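PDB 3L7I: teichoic acid biosynthesis protein F from Staphylococcus epidermidis, which is probably an enzyme, its modelled part having a GT-B-type architecture of two Rossmann-like domains, each built round a parallel sheet. Local coordinates for residues D345-V350 with N432-Q437; T354-S359 with S416-W421; E410-Y415 with P428-K433. All blocks are in the same frame, centred on the assembly; numbering follows the deposited sequence.

Contact 1 (D345-V350 with N432-Q437); sequences DKEDNV and NKKENQ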
# COMPACT_ATOMS: atom_id res chain seq x y z
N ASP A 345 -18.46 11.58 5.10
CA ASP A 345 -19.26 12.40 5.97
C ASP A 345 -18.91 13.87 5.79
O ASP A 345 -17.91 14.34 6.31
CB ASP A 345 -19.09 12.00 7.43
CG ASP A 345 -20.01 12.77 8.35
OD1 ASP A 345 -21.16 13.03 7.93
OD2 ASP A 345 -19.58 13.12 9.47
N LYS A 346 -19.74 14.57 5.04
CA LYS A 346 -19.51 15.97 4.73
C LYS A 346 -20.58 16.79 5.42
O LYS A 346 -21.69 16.31 5.62
CB LYS A 346 -19.59 16.19 3.21
CG LYS A 346 -19.05 15.00 2.42
CD LYS A 346 -19.09 15.17 0.90
CE LYS A 346 -18.34 13.99 0.24
NZ LYS A 346 -18.16 14.17 -1.23
N GLU A 347 -20.25 18.02 5.76
CA GLU A 347 -21.26 18.91 6.32
C GLU A 347 -22.44 19.12 5.36
O GLU A 347 -23.52 19.52 5.78
CB GLU A 347 -20.62 20.24 6.71
CG GLU A 347 -21.24 20.86 7.94
CD GLU A 347 -20.35 21.92 8.60
OE1 GLU A 347 -20.74 23.11 8.58
OE2 GLU A 347 -19.28 21.56 9.15
N ASP A 348 -22.25 18.82 4.09
CA ASP A 348 -23.31 19.01 3.09
C ASP A 348 -24.40 17.93 3.11
O ASP A 348 -25.40 18.04 2.41
CB ASP A 348 -22.72 19.10 1.68
CG ASP A 348 -22.46 20.53 1.23
OD1 ASP A 348 -23.29 21.41 1.55
OD2 ASP A 348 -21.42 20.77 0.54
N ASN A 349 -24.20 16.87 3.90
CA ASN A 349 -25.14 15.76 3.89
C ASN A 349 -26.39 16.04 4.71
O ASN A 349 -27.39 15.33 4.61
CB ASN A 349 -24.48 14.48 4.41
CG ASN A 349 -23.29 14.06 3.59
OD1 ASN A 349 -22.57 13.13 3.96
ND2 ASN A 349 -23.05 14.74 2.47
N VAL A 350 -26.31 17.08 5.53
CA VAL A 350 -27.34 17.37 6.52
C VAL A 350 -28.64 17.88 5.90
O VAL A 350 -28.69 18.97 5.35
CB VAL A 350 -26.84 18.40 7.56
CG1 VAL A 350 -27.99 18.91 8.38
CG2 VAL A 350 -25.77 17.80 8.44
N ASN A 432 -19.95 11.25 14.00
CA ASN A 432 -19.38 12.59 13.84
C ASN A 432 -20.37 13.71 14.07
O ASN A 432 -21.18 14.01 13.18
CB ASN A 432 -18.81 12.76 12.43
CG ASN A 432 -17.56 11.95 12.21
OD1 ASN A 432 -16.68 11.88 13.09
ND2 ASN A 432 -17.47 11.32 11.04
N LYS A 433 -20.31 14.37 15.22
CA LYS A 433 -21.25 15.46 15.48
C LYS A 433 -20.72 16.78 14.93
O LYS A 433 -19.86 17.42 15.55
CB LYS A 433 -21.59 15.60 16.95
CG LYS A 433 -23.00 16.11 17.12
CD LYS A 433 -23.03 17.36 17.97
CE LYS A 433 -22.22 18.51 17.38
NZ LYS A 433 -22.90 19.81 17.61
N LYS A 434 -21.22 17.18 13.77
CA LYS A 434 -20.67 18.35 13.10
C LYS A 434 -21.32 19.66 13.59
O LYS A 434 -22.40 19.63 14.22
CB LYS A 434 -20.84 18.21 11.60
CG LYS A 434 -20.87 16.80 11.11
CD LYS A 434 -21.34 16.82 9.67
CE LYS A 434 -21.58 15.42 9.14
NZ LYS A 434 -22.92 14.85 9.48
N GLU A 435 -20.65 20.78 13.30
CA GLU A 435 -21.09 22.14 13.64
C GLU A 435 -22.51 22.33 13.17
O GLU A 435 -23.32 23.04 13.75
CB GLU A 435 -20.21 23.13 12.88
CG GLU A 435 -19.73 24.32 13.68
CD GLU A 435 -18.46 24.01 14.46
OE1 GLU A 435 -17.49 23.48 13.84
OE2 GLU A 435 -18.42 24.30 15.69
N ASN A 436 -22.76 21.68 12.05
CA ASN A 436 -23.99 21.67 11.31
C ASN A 436 -25.18 21.11 12.10
O ASN A 436 -26.32 21.51 11.88
CB ASN A 436 -23.74 20.75 10.13
CG ASN A 436 -24.42 21.21 8.89
OD1 ASN A 436 -24.76 22.38 8.77
ND2 ASN A 436 -24.62 20.30 7.94
N GLN A 437 -24.90 20.18 13.01
CA GLN A 437 -25.93 19.37 13.69
C GLN A 437 -26.13 19.73 15.17
O GLN A 437 -25.19 20.19 15.85
CB GLN A 437 -25.59 17.88 13.54
CG GLN A 437 -25.28 17.45 12.10
CD GLN A 437 -24.71 16.03 11.98
OE1 GLN A 437 -23.54 15.80 12.25
NE2 GLN A 437 -25.54 15.09 11.53
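The side chain of Glu347 lies across that of Asn436, with its CG 3.3 Å from Asn436 CB. Here two surface loops meet at the margin of a Rossmann-like domain. One leads from helix 336-344 into the sheet strand 354-358. The other precedes strand 438-441 and makes a type I beta turn from Lys434 to Gln437. The carboxylate of Glu347 touches the turn only loosely; its CG makes the closest side-chain contacts. Val350, further along the same loop, faces the turn, and its CG2 reaches Gln437 CG at 3.7 Å.

Lys434 fills the middle of the contact. Its chain stretches toward the other loop, and CD rests 3.9 Å from Glu347 CA. A bend at the last torsion (chi4 83°) turns the ammonium toward Ser416 O and, in a weak bond, Gln437 OE1, with Asp345 still alongside. The salt bridge from Lys434 NZ to Asp345 OD1 measures 3.0 Å, but OD1 is doubtfully placed. The other oxygen of Asp345 takes a hydrogen bond from the amide of Asn432, ND2 to OD2 3.2 Å. This bond is bent. The amide meets OD2 on its anti side, and the carboxylate and amide planes are almost parallel. Both ends of the Asp345-Lys434 pair also turn to helix 409-417: OD1 bonds Ser416 OG, and NZ bonds Ser416 O.

The turn carries its own bracing. Lys433 NZ bonds Gln437 O at 2.9 Å, and Gln437 NE2 points inward to Ala418 O and Tyr415 O. With NE2 held there, Gln437 OE1 faces back into the turn. It receives Lys434 N at 3.1 Å, almost straight (172° at the hydrogen), on a lone pair in the carbonyl plane.

Contact 2 (T354-S359 with S416-W421); sequences TIVFES and SEASHW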
# COMPACT_ATOMS: atom_id res chain seq x y z
N THR A 354 -34.51 16.17 9.05
CA THR A 354 -34.29 14.80 9.53
C THR A 354 -33.89 14.81 11.01
O THR A 354 -33.00 15.55 11.41
CB THR A 354 -33.16 14.06 8.71
OG1 THR A 354 -33.64 13.70 7.41
CG2 THR A 354 -32.71 12.79 9.43
N ILE A 355 -34.54 13.97 11.81
CA ILE A 355 -34.21 13.85 13.23
C ILE A 355 -34.00 12.37 13.63
O ILE A 355 -34.81 11.51 13.28
CB ILE A 355 -35.35 14.47 14.06
CG1 ILE A 355 -35.71 15.84 13.50
CG2 ILE A 355 -35.01 14.55 15.56
CD1 ILE A 355 -37.07 16.32 13.96
N VAL A 356 -32.91 12.07 14.35
CA VAL A 356 -32.70 10.71 14.89
C VAL A 356 -33.00 10.60 16.38
O VAL A 356 -32.65 11.50 17.14
CB VAL A 356 -31.25 10.18 14.74
CG1 VAL A 356 -31.23 8.83 14.05
CG2 VAL A 356 -30.34 11.19 14.06
N PHE A 357 -33.58 9.48 16.78
CA PHE A 357 -33.86 9.18 18.18
C PHE A 357 -33.22 7.86 18.57
O PHE A 357 -33.17 6.93 17.77
CB PHE A 357 -35.36 9.08 18.42
CG PHE A 357 -36.08 10.36 18.20
CD1 PHE A 357 -36.62 11.05 19.25
CD2 PHE A 357 -36.19 10.88 16.93
CE1 PHE A 357 -37.28 12.26 19.04
CE2 PHE A 357 -36.84 12.08 16.71
CZ PHE A 357 -37.39 12.77 17.77
N GLU A 358 -32.75 7.78 19.81
CA GLU A 358 -32.26 6.52 20.30
C GLU A 358 -32.33 6.59 21.80
O GLU A 358 -31.87 7.55 22.40
CB GLU A 358 -30.83 6.32 19.85
CG GLU A 358 -30.25 4.94 20.02
CD GLU A 358 -28.74 4.94 19.75
OE1 GLU A 358 -28.23 4.04 19.02
OE2 GLU A 358 -28.06 5.88 20.26
N SER A 359 -32.94 5.60 22.42
CA SER A 359 -32.85 5.52 23.87
C SER A 359 -32.08 4.30 24.32
O SER A 359 -32.11 3.25 23.68
CB SER A 359 -34.21 5.57 24.54
OG SER A 359 -35.02 4.51 24.13
N SER A 416 -25.34 10.93 9.67
CA SER A 416 -24.76 11.93 8.82
C SER A 416 -25.82 12.94 8.36
O SER A 416 -25.56 14.15 8.30
CB SER A 416 -24.13 11.28 7.60
OG SER A 416 -23.56 12.26 6.75
N GLU A 417 -27.01 12.45 8.03
CA GLU A 417 -28.02 13.29 7.41
C GLU A 417 -28.78 14.16 8.39
O GLU A 417 -29.36 15.16 8.00
CB GLU A 417 -29.00 12.47 6.58
CG GLU A 417 -28.45 11.98 5.25
CD GLU A 417 -29.49 11.24 4.41
OE1 GLU A 417 -30.69 11.59 4.51
OE2 GLU A 417 -29.10 10.32 3.66
N ALA A 418 -28.78 13.78 9.66
CA ALA A 418 -29.68 14.45 10.62
C ALA A 418 -29.22 15.85 11.06
O ALA A 418 -28.03 16.09 11.27
CB ALA A 418 -29.93 13.57 11.82
N SER A 419 -30.18 16.75 11.20
CA SER A 419 -29.89 18.07 11.71
C SER A 419 -29.95 18.03 13.23
O SER A 419 -29.37 18.89 13.90
CB SER A 419 -30.91 19.08 11.20
OG SER A 419 -32.17 18.80 11.78
N HIS A 420 -30.65 17.02 13.75
CA HIS A 420 -30.80 16.85 15.19
C HIS A 420 -30.69 15.41 15.69
O HIS A 420 -31.39 14.51 15.19
CB HIS A 420 -32.14 17.42 15.64
CG HIS A 420 -32.15 18.90 15.69
ND1 HIS A 420 -32.33 19.68 14.57
CD2 HIS A 420 -31.98 19.76 16.73
CE1 HIS A 420 -32.29 20.96 14.92
NE2 HIS A 420 -32.08 21.03 16.22
N TRP A 421 -29.79 15.21 16.67
CA TRP A 421 -29.71 13.96 17.46
C TRP A 421 -30.44 14.08 18.81
O TRP A 421 -30.19 14.99 19.61
CB TRP A 421 -28.26 13.56 17.75
CG TRP A 421 -27.35 13.42 16.60
CD1 TRP A 421 -27.68 13.50 15.29
CD2 TRP A 421 -25.96 13.15 16.66
NE1 TRP A 421 -26.56 13.32 14.51
CE2 TRP A 421 -25.49 13.10 15.34
CE3 TRP A 421 -25.05 12.97 17.70
CZ2 TRP A 421 -24.16 12.87 15.03
CZ3 TRP A 421 -23.73 12.74 17.40
CH2 TRP A 421 -23.30 12.68 16.08
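Strands 354-358 and 418-423 run parallel, pairing Ile355 with His420 and Val356 with Trp421 as neighbours in the middle of a Rossmann-like sheet. Val356 N gives a hydrogen bond to His420 O at 3.0 Å. One step earlier, Ser419 N bonds Thr354 O at 3.1 Å, just after helix 409-417 ends and the chain turns into the sheet.

On the face with Val356 and Trp421, Val356 CG2 does the touching. It lies against Ala418 CB at 3.3 Å and meets Trp421 CD1 obliquely at 3.7 Å. Thr354 CG2, anti to its own backbone nitrogen, joins them at Ala418 CB. Helix 409-417 covers this side, and its Tyr415 meets the Trp421 ring edge-to-face.

Ile355 and His420 point the same way from the other face, side by side, with Ile355 CG2 4.1 Å from His420 CB. Helix 706-721 packs there, and its Asp717 bonds His420 NE2. The other ring nitrogen is held too, which probably fixes the rotation of the ring. Ser419 OG, itself bonded to Pro352 O, accepts a bond from His420 ND1 at 2.9 Å, in the ring plane.

Contact 3 (E410-Y415 with P428-K433); sequences EYYQAY and PLYLNK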
# COMPACT_ATOMS: atom_id res chain seq x y z
N GLU A 410 -27.52 2.35 6.71
CA GLU A 410 -28.63 3.26 6.96
C GLU A 410 -28.44 4.00 8.26
O GLU A 410 -28.87 5.14 8.40
CB GLU A 410 -29.96 2.51 7.00
CG GLU A 410 -30.48 2.07 5.66
CD GLU A 410 -30.01 0.68 5.26
OE1 GLU A 410 -29.00 0.19 5.82
OE2 GLU A 410 -30.66 0.08 4.36
N TYR A 411 -27.80 3.32 9.22
CA TYR A 411 -27.49 3.90 10.53
C TYR A 411 -26.56 5.08 10.33
O TYR A 411 -26.83 6.17 10.79
CB TYR A 411 -26.82 2.85 11.42
CG TYR A 411 -26.38 3.31 12.80
CD1 TYR A 411 -27.31 3.56 13.80
CD2 TYR A 411 -25.04 3.44 13.13
CE1 TYR A 411 -26.93 3.95 15.05
CE2 TYR A 411 -24.64 3.83 14.39
CZ TYR A 411 -25.60 4.08 15.35
OH TYR A 411 -25.23 4.47 16.63
N TYR A 412 -25.48 4.84 9.59
CA TYR A 412 -24.50 5.90 9.35
C TYR A 412 -25.09 7.07 8.55
O TYR A 412 -24.84 8.23 8.88
CB TYR A 412 -23.21 5.33 8.74
CG TYR A 412 -22.50 4.48 9.77
CD1 TYR A 412 -21.88 5.09 10.87
CD2 TYR A 412 -22.50 3.09 9.70
CE1 TYR A 412 -21.27 4.34 11.84
CE2 TYR A 412 -21.87 2.34 10.67
CZ TYR A 412 -21.26 2.97 11.74
OH TYR A 412 -20.64 2.23 12.74
N GLN A 413 -25.88 6.75 7.53
CA GLN A 413 -26.59 7.78 6.78
C GLN A 413 -27.39 8.66 7.71
O GLN A 413 -27.18 9.88 7.76
CB GLN A 413 -27.56 7.12 5.81
CG GLN A 413 -27.28 7.30 4.34
CD GLN A 413 -28.25 6.47 3.50
OE1 GLN A 413 -29.12 7.03 2.80
NE2 GLN A 413 -28.13 5.14 3.60
N ALA A 414 -28.30 8.04 8.44
CA ALA A 414 -29.23 8.75 9.31
C ALA A 414 -28.45 9.73 10.15
O ALA A 414 -28.79 10.91 10.21
CB ALA A 414 -30.03 7.78 10.18
N TYR A 415 -27.39 9.26 10.78
CA TYR A 415 -26.58 10.14 11.63
C TYR A 415 -25.80 11.23 10.88
O TYR A 415 -25.61 12.34 11.39
CB TYR A 415 -25.68 9.31 12.54
CG TYR A 415 -26.43 8.85 13.74
CD1 TYR A 415 -26.66 9.71 14.80
CD2 TYR A 415 -26.97 7.58 13.78
CE1 TYR A 415 -27.37 9.32 15.87
CE2 TYR A 415 -27.69 7.17 14.84
CZ TYR A 415 -27.88 8.04 15.89
OH TYR A 415 -28.61 7.64 16.98
N PRO A 428 -21.94 6.84 20.58
CA PRO A 428 -20.56 6.46 20.24
C PRO A 428 -19.69 7.60 19.69
O PRO A 428 -20.19 8.48 18.99
CB PRO A 428 -20.73 5.37 19.18
CG PRO A 428 -22.11 4.85 19.36
CD PRO A 428 -22.94 5.98 19.93
N LEU A 429 -18.40 7.57 20.00
CA LEU A 429 -17.49 8.59 19.49
C LEU A 429 -17.13 8.45 17.99
O LEU A 429 -16.75 9.43 17.36
CB LEU A 429 -16.24 8.64 20.35
CG LEU A 429 -16.51 9.20 21.73
CD1 LEU A 429 -15.24 9.17 22.56
CD2 LEU A 429 -17.05 10.62 21.64
N TYR A 430 -17.26 7.26 17.41
CA TYR A 430 -17.01 7.15 15.98
C TYR A 430 -18.09 7.86 15.16
O TYR A 430 -17.91 8.08 13.97
CB TYR A 430 -16.80 5.69 15.52
CG TYR A 430 -17.87 4.73 16.00
CD1 TYR A 430 -19.10 4.65 15.35
CD2 TYR A 430 -17.65 3.92 17.12
CE1 TYR A 430 -20.07 3.77 15.79
CE2 TYR A 430 -18.61 3.04 17.57
CZ TYR A 430 -19.83 2.97 16.91
OH TYR A 430 -20.81 2.11 17.36
N LEU A 431 -19.22 8.22 15.77
CA LEU A 431 -20.19 9.07 15.08
C LEU A 431 -19.69 10.52 15.08
O LEU A 431 -19.07 10.97 16.05
CB LEU A 431 -21.58 8.95 15.69
CG LEU A 431 -22.27 7.67 15.23
CD1 LEU A 431 -23.68 7.51 15.78
CD2 LEU A 431 -22.29 7.66 13.72
N ASN A 432 -19.95 11.25 14.00
CA ASN A 432 -19.38 12.59 13.84
C ASN A 432 -20.37 13.71 14.07
O ASN A 432 -21.18 14.01 13.18
CB ASN A 432 -18.81 12.76 12.43
CG ASN A 432 -17.56 11.95 12.21
OD1 ASN A 432 -16.68 11.88 13.09
ND2 ASN A 432 -17.47 11.32 11.04
N LYS A 433 -20.31 14.37 15.22
CA LYS A 433 -21.25 15.46 15.48
C LYS A 433 -20.72 16.78 14.93
O LYS A 433 -19.86 17.42 15.55
CB LYS A 433 -21.59 15.60 16.95
CG LYS A 433 -23.00 16.11 17.12
CD LYS A 433 -23.03 17.36 17.97
CE LYS A 433 -22.22 18.51 17.38
NZ LYS A 433 -22.90 19.81 17.61
O HOH W 1 -22.47 12.65 11.22
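Leu431 points its CB at helix 409-417 and ends among three tyrosines of that helix. The helix lies on the parallel sheet of a Rossmann-like domain. Leu431 closes a type I beta turn from Pro428 in the loop that leaves strand 418-423 and folds back over the helix. From CB the chain reaches CG, where the two methyls part. CD1 continues the extended line (chi2 -178°) and stands over the face of Tyr415. It sits 3.7 Å from that ring's centroid and 13° off the normal, a CH-pi contact. The same CD1 comes within 3.5 Å of Tyr411 OH, meeting that ring obliquely. CD2 takes the other direction. It touches Tyr412 CD1 at 3.9 Å and Tyr415 CB at 4.0 Å.

The three rings also brace one another. Tyr415 CD2 lies over one face of Tyr411, and Tyr411 CD2 over one face of Tyr412. On the sheet side, Tyr411 and Tyr415 reach Ser388 and Glu358 of the strands below. Tyr341 of helix 336-344 touches both Tyr412 and Leu431, so a second helix helps to enclose the leucine.

Tyr430 extends the apolar patch outward. Its CG sits between the backbone N and the carbonyl carbon (chi1 50°), and the ring folds back over Pro428, whose CB lies on one face. The side chains of Tyr430 and Tyr412 cross at about a right angle. Tyr430 CD1 approaches the edge of Tyr412, and Tyr430 CE1 is 3.5 Å from Tyr412 OH. Arg338 adds a cation-pi contact to Tyr430. No direct hydrogen bond joins 410-415 to 428-433. A water lies between their backbones instead, 3.2 Å from Tyr415 O and 2.7 Å from Asn432 O.

From the N terminus, residues 345-350 come first and open contact 1, which closes only at 432-437. Its long loop encloses contact 2, which joins 354-359 to 416-421 across two neighbouring sheet strands. Contact 3 opens at 410-415, before contact 2 has closed, and closes at 428-433, so contacts 2 and 3 cross. Contacts 1 and 3 end on the same piece of chain and share Asn432 and Lys433. Helix 409-417 serves both contact 2 and contact 3. Together the three tie the loop before the first sheet strand, the middle of the sheet, one covering helix and the loop leading to strand 438-441 into one side of the domain.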